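Local coordinates for protein aminotransferase, class I (PDB 2O1B) that probably catalyses pyridoxal-phosphate-dependent transfer of amino groups between amino acids and 2-oxo acids, as a class I aminotransferase, at residues Val266-Lys269 with Asp270-Gln273; Ala284-Gly288 with Ala289-Ala293. All blocks are in the same frame, centred on the assembly; numbering follows the deposited sequence.

Interaction 1 (Val266-Lys269 with Asp270-Gln273)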
ATOM      1  N   VAL A 266     -15.002  -1.110   7.618  1.00 24.54           N
ATOM      2  CA  VAL A 266     -15.799  -1.472   8.792  0.50 24.49           C
ATOM      3  C   VAL A 266     -17.018  -2.284   8.363  1.00 24.57           C
ATOM      4  O   VAL A 266     -17.631  -2.000   7.337  1.00 24.89           O
ATOM      5  CB  VAL A 266     -16.183  -0.200   9.618  0.50 24.66           C
ATOM      6  CG1 VAL A 266     -17.569  -0.286  10.175  0.50 24.51           C
ATOM      7  CG2 VAL A 266     -15.179   0.044  10.732  0.50 23.47           C
ATOM      8  N   GLY A 267     -17.342  -3.344   9.109  1.00 24.78           N
ATOM      9  CA  GLY A 267     -18.555  -4.127   8.820  1.00 24.26           C
ATOM     10  C   GLY A 267     -18.469  -5.640   8.695  1.00 24.63           C
ATOM     11  O   GLY A 267     -17.846  -6.306   9.537  1.00 24.39           O
ATOM     12  N   ASN A 268     -19.126  -6.182   7.661  1.00 24.36           N
ATOM     13  CA  ASN A 268     -19.228  -7.638   7.433  1.00 24.47           C
ATOM     14  C   ASN A 268     -17.965  -8.393   7.803  1.00 24.60           C
ATOM     15  O   ASN A 268     -16.920  -8.156   7.195  1.00 24.54           O
ATOM     16  CB  ASN A 268     -19.560  -7.949   5.971  1.00 24.21           C
ATOM     17  CG  ASN A 268     -19.936  -9.415   5.758  1.00 26.28           C
ATOM     18  OD1 ASN A 268     -21.061  -9.829   6.050  1.00 27.34           O
ATOM     19  ND2 ASN A 268     -18.994 -10.205   5.255  1.00 26.19           N
ATOM     20  N   LYS A 269     -18.060  -9.307   8.775  1.00 24.52           N
ATOM     21  CA  LYS A 269     -16.861 -10.007   9.286  1.00 24.52           C
ATOM     22  C   LYS A 269     -16.081 -10.756   8.194  1.00 24.65           C
ATOM     23  O   LYS A 269     -14.850 -10.654   8.124  1.00 24.21           O
ATOM     24  CB  LYS A 269     -17.195 -10.938  10.462  1.00 24.53           C
ATOM     25  CG  LYS A 269     -16.045 -11.879  10.885  1.00 25.24           C
ATOM     26  CD  LYS A 269     -16.247 -12.431  12.286  1.00 28.55           C
ATOM     27  CE  LYS A 269     -15.821 -13.890  12.446  1.00 30.37           C
ATOM     28  NZ  LYS A 269     -14.891 -14.409  11.401  1.00 32.75           N
ATOM     29  N   ASP A 270     -16.795 -11.503   7.355  1.00 25.30           N
ATOM     30  CA  ASP A 270     -16.158 -12.290   6.291  1.00 26.35           C
ATOM     31  C   ASP A 270     -15.334 -11.399   5.359  1.00 26.52           C
ATOM     32  O   ASP A 270     -14.179 -11.709   5.042  1.00 26.44           O
ATOM     33  CB  ASP A 270     -17.203 -13.083   5.485  1.00 26.41           C
ATOM     34  CG  ASP A 270     -17.754 -14.275   6.244  1.00 27.90           C
ATOM     35  OD1 ASP A 270     -17.188 -14.635   7.305  1.00 28.86           O
ATOM     36  OD2 ASP A 270     -18.753 -14.870   5.768  1.00 30.41           O
HETATM   37  N   MSE A 271     -15.931 -10.293   4.933  1.00 26.91           N
HETATM   38  CA  MSE A 271     -15.264  -9.353   4.045  1.00 28.52           C
HETATM   39  C   MSE A 271     -14.098  -8.664   4.727  1.00 27.17           C
HETATM   40  O   MSE A 271     -13.044  -8.489   4.123  1.00 27.13           O
HETATM   41  CB  MSE A 271     -16.252  -8.309   3.521  1.00 28.33           C
HETATM   42  CG  MSE A 271     -17.353  -8.919   2.680  1.00 29.89           C
HETATM   43 SE   MSE A 271     -18.685  -7.621   2.148  0.70 34.43          SE
HETATM   44  CE  MSE A 271     -17.658  -6.771   0.743  1.00 30.30           C
ATOM     45  N   ILE A 272     -14.291  -8.260   5.979  1.00 26.54           N
ATOM     46  CA  ILE A 272     -13.205  -7.647   6.733  1.00 25.37           C
ATOM     47  C   ILE A 272     -12.041  -8.634   6.911  1.00 25.96           C
ATOM     48  O   ILE A 272     -10.874  -8.274   6.732  1.00 26.57           O
ATOM     49  CB  ILE A 272     -13.703  -7.112   8.090  1.00 25.12           C
ATOM     50  CG1 ILE A 272     -14.677  -5.936   7.873  1.00 22.80           C
ATOM     51  CG2 ILE A 272     -12.536  -6.726   9.002  1.00 23.07           C
ATOM     52  CD1 ILE A 272     -14.089  -4.759   7.083  1.00 22.35           C
ATOM     53  N   GLN A 273     -12.352  -9.880   7.244  1.00 26.26           N
ATOM     54  CA  GLN A 273     -11.292 -10.862   7.473  1.00 26.59           C
ATOM     55  C   GLN A 273     -10.486 -11.138   6.203  1.00 26.16           C
ATOM     56  O   GLN A 273      -9.278 -11.336   6.285  1.00 26.35           O
ATOM     57  CB  GLN A 273     -11.822 -12.151   8.113  1.00 27.01           C
ATOM     58  CG  GLN A 273     -12.286 -12.010   9.585  1.00 28.44           C
ATOM     59  CD  GLN A 273     -11.315 -11.228  10.476  1.00 31.34           C
ATOM     60  OE1 GLN A 273     -10.148 -11.603  10.641  1.00 31.72           O
ATOM     61  NE2 GLN A 273     -11.808 -10.143  11.066  1.00 30.56           N
TER
HETATM   62  O   HOH W   1     -14.887 -14.966   8.717  1.00 37.84           O
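The backbone hydrogen bonds I272 N to N268 O (2.9 Å) and Q273 N to K269 O (2.8 Å) close the first turn of helix 269-282, just after strand 263-267 ends. N268 sits at the N-cap. Its CG lies opposite its own N (chi1 -169°), which carries the amide back over the helix start. There CB of N268 packs against SE of the selenomethionine M271 at 3.9 Å, and the two side chains cross at about a right angle.

I272 turns back over the strand end. Its CG1 rests on G267 O at 3.6 Å, and its CD1 reaches V266 N at 3.8 Å. G267, at phi 130°, has a backbone shape in which a CB would press on the carbonyl O of V266.

On the outer side, CG of K269 lies 4.0 Å from CG of Q273, one helical turn on. The amide of Q273 is directed away from this contact: its NE2 donates to the backbone O atoms of E109 and D110. One water accepts from K269 NZ at 2.7 Å and donates to D270 OD1 at 2.7 Å. K269 and D270 are thus linked through water and not by direct contact of their charges.

The chemistry is two-sided. I272 and M271 pack on I246 of the neighbouring strand, whereas the opposite charges of K269 and D270 are met at an exposed, hydrated surface.

Interaction 2 (Ala284-Gly288 with Ala289-Ala293)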
ATOM      1  N   ALA A 284       3.041  -4.752   5.907  1.00 24.88           N
ATOM      2  CA  ALA A 284       3.650  -5.138   7.172  1.00 24.92           C
ATOM      3  C   ALA A 284       3.222  -4.194   8.295  1.00 25.31           C
ATOM      4  O   ALA A 284       3.995  -3.918   9.216  1.00 25.19           O
ATOM      5  CB  ALA A 284       5.178  -5.149   7.038  1.00 25.16           C
ATOM      6  N   GLY A 285       1.985  -3.704   8.220  1.00 25.25           N
ATOM      7  CA  GLY A 285       1.461  -2.813   9.250  1.00 26.28           C
ATOM      8  C   GLY A 285       1.573  -1.348   8.872  1.00 26.53           C
ATOM      9  O   GLY A 285       2.347  -0.984   7.978  1.00 27.34           O
HETATM   10  N   MSE A 286       0.792  -0.508   9.554  1.00 26.10           N
HETATM   11  CA  MSE A 286       0.827   0.931   9.343  1.00 25.24           C
HETATM   12  C   MSE A 286       1.812   1.611  10.297  1.00 25.10           C
HETATM   13  O   MSE A 286       1.894   1.265  11.477  1.00 24.54           O
HETATM   14  CB  MSE A 286      -0.571   1.541   9.511  1.00 25.21           C
HETATM   15  CG  MSE A 286      -0.596   3.056   9.392  1.00 23.21           C
HETATM   16 SE   MSE A 286      -2.393   3.807   9.393  0.70 26.11          SE
HETATM   17  CE  MSE A 286      -2.953   3.065   7.673  1.00 20.38           C
ATOM     18  N   PHE A 287       2.532   2.598   9.768  1.00 24.61           N
ATOM     19  CA  PHE A 287       3.410   3.462  10.552  1.00 24.27           C
ATOM     20  C   PHE A 287       2.745   3.826  11.876  1.00 23.76           C
ATOM     21  O   PHE A 287       1.651   4.375  11.888  1.00 24.12           O
ATOM     22  CB  PHE A 287       3.723   4.714   9.721  1.00 24.52           C
ATOM     23  CG  PHE A 287       4.801   5.610  10.298  1.00 24.94           C
ATOM     24  CD1 PHE A 287       5.776   5.121  11.171  1.00 24.48           C
ATOM     25  CD2 PHE A 287       4.863   6.954   9.907  1.00 24.74           C
ATOM     26  CE1 PHE A 287       6.778   5.965  11.678  1.00 24.64           C
ATOM     27  CE2 PHE A 287       5.866   7.804  10.410  1.00 24.11           C
ATOM     28  CZ  PHE A 287       6.824   7.305  11.290  1.00 24.34           C
ATOM     29  N   GLY A 288       3.397   3.490  12.985  1.00 23.07           N
ATOM     30  CA  GLY A 288       2.836   3.747  14.304  1.00 22.80           C
ATOM     31  C   GLY A 288       2.485   5.207  14.556  1.00 22.62           C
ATOM     32  O   GLY A 288       1.435   5.504  15.116  1.00 22.37           O
ATOM     33  N   ALA A 289       3.372   6.116  14.160  1.00 23.01           N
ATOM     34  CA  ALA A 289       3.143   7.561  14.343  1.00 23.06           C
ATOM     35  C   ALA A 289       1.952   8.067  13.508  1.00 23.15           C
ATOM     36  O   ALA A 289       1.205   8.941  13.950  1.00 23.33           O
ATOM     37  CB  ALA A 289       4.393   8.343  14.027  1.00 22.86           C
ATOM     38  N   LEU A 290       1.778   7.514  12.308  1.00 23.33           N
ATOM     39  CA  LEU A 290       0.586   7.795  11.503  1.00 23.01           C
ATOM     40  C   LEU A 290      -0.665   7.271  12.198  1.00 23.27           C
ATOM     41  O   LEU A 290      -1.718   7.920  12.189  1.00 23.27           O
ATOM     42  CB  LEU A 290       0.714   7.214  10.087  1.00 22.93           C
ATOM     43  CG  LEU A 290      -0.489   7.386   9.143  1.00 23.13           C
ATOM     44  CD1 LEU A 290      -0.907   8.864   8.972  1.00 23.08           C
ATOM     45  CD2 LEU A 290      -0.233   6.723   7.772  1.00 21.69           C
ATOM     46  N   GLN A 291      -0.560   6.098  12.815  1.00 23.79           N
ATOM     47  CA  GLN A 291      -1.692   5.561  13.583  1.00 23.61           C
ATOM     48  C   GLN A 291      -2.090   6.488  14.738  1.00 23.27           C
ATOM     49  O   GLN A 291      -3.279   6.738  14.957  1.00 24.21           O
ATOM     50  CB  GLN A 291      -1.381   4.159  14.114  1.00 23.88           C
ATOM     51  CG  GLN A 291      -1.284   3.057  13.053  1.00 25.20           C
ATOM     52  CD  GLN A 291      -1.243   1.690  13.690  1.00 25.65           C
ATOM     53  OE1 GLN A 291      -2.174   1.310  14.405  1.00 28.32           O
ATOM     54  NE2 GLN A 291      -0.163   0.947  13.456  1.00 24.87           N
ATOM     55  N   ASP A 292      -1.105   7.010  15.467  1.00 22.70           N
ATOM     56  CA  ASP A 292      -1.364   7.915  16.596  1.00 22.23           C
ATOM     57  C   ASP A 292      -2.038   9.232  16.171  1.00 22.47           C
ATOM     58  O   ASP A 292      -2.962   9.715  16.842  1.00 22.62           O
ATOM     59  CB  ASP A 292      -0.057   8.200  17.369  1.00 22.17           C
ATOM     60  CG  ASP A 292       0.452   6.971  18.133  1.00 21.52           C
ATOM     61  OD1 ASP A 292      -0.269   5.948  18.135  1.00 21.59           O
ATOM     62  OD2 ASP A 292       1.563   7.009  18.716  1.00 21.14           O
ATOM     63  N   ALA A 293      -1.570   9.816  15.065  1.00 22.03           N
ATOM     64  CA  ALA A 293      -2.192  11.009  14.503  1.00 21.46           C
ATOM     65  C   ALA A 293      -3.644  10.739  14.097  1.00 21.38           C
ATOM     66  O   ALA A 293      -4.517  11.562  14.335  1.00 20.85           O
ATOM     67  CB  ALA A 293      -1.396  11.504  13.317  1.00 21.03           C
TER
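The start of helix 288-300, with F287 at its N-cap, follows the loop that leaves helix 269-282. Two backbone bonds form the first turn: Q291 N to F287 O and D292 N to G288 O, both 3.0 Å.

A third bond comes from a side chain. NE2 of Q291 donates to M286 O at 2.9 Å, and the bond is fairly straight. The oxygen lies close to the amide plane of Q291, but the donor stands 37° out of the carbonyl plane of M286. Extended beyond CG, the Q291 chain spans the distance from the helix back to the loop carbonyl. Its other end is also held, because OE1 accepts from K87 N. D292 OD1 forms a salt bridge with K87 NZ. K87 is thus held by two residues of this helix start, through its backbone N and its NZ.

The side chain of the selenomethionine M286 crosses those of Q291 and L290 at a slant. Its CG meets CG of Q291 at 3.7 Å, and its SE touches CD2 of L290 at 4.0 Å. With chi1 at -171°, the ring of F287 leaves on the side of its carbonyl carbon and lies beside the first turn. CB of A289 sits over one ring face, 4.0 Å from the centroid, in a CH-pi contact. CB of F287 meets CB of L290. The same ring also meets F260 of the second subunit, with the planes at about 30°.

The Q291 amide ties the carbonyl of M286 to the backbone of K87 within a buried setting, while F287 joins this helix start to the subunit interface.

Overall arrangement
Both contacts are helix starts, one after the other in the chain. Interaction 1 opens helix 269-282; interaction 2 opens helix 288-300. Their centres are 21 Å apart and they do not touch. Interaction 1 joins the helix to the large mixed sheet and is partly buried, with a charged, hydrated outer side. No other subunit reaches it. Interaction 2 is buried and follows a loop, and it borders the second subunit. Water bridges the charged side chains in the first, whereas a hydrogen bond from a side-chain amide, and aromatic packing, mark the second. The second also lies nearer a bound pyridoxal phosphate: M286 is about 10 Å away by its side chain, V266 about 14 Å.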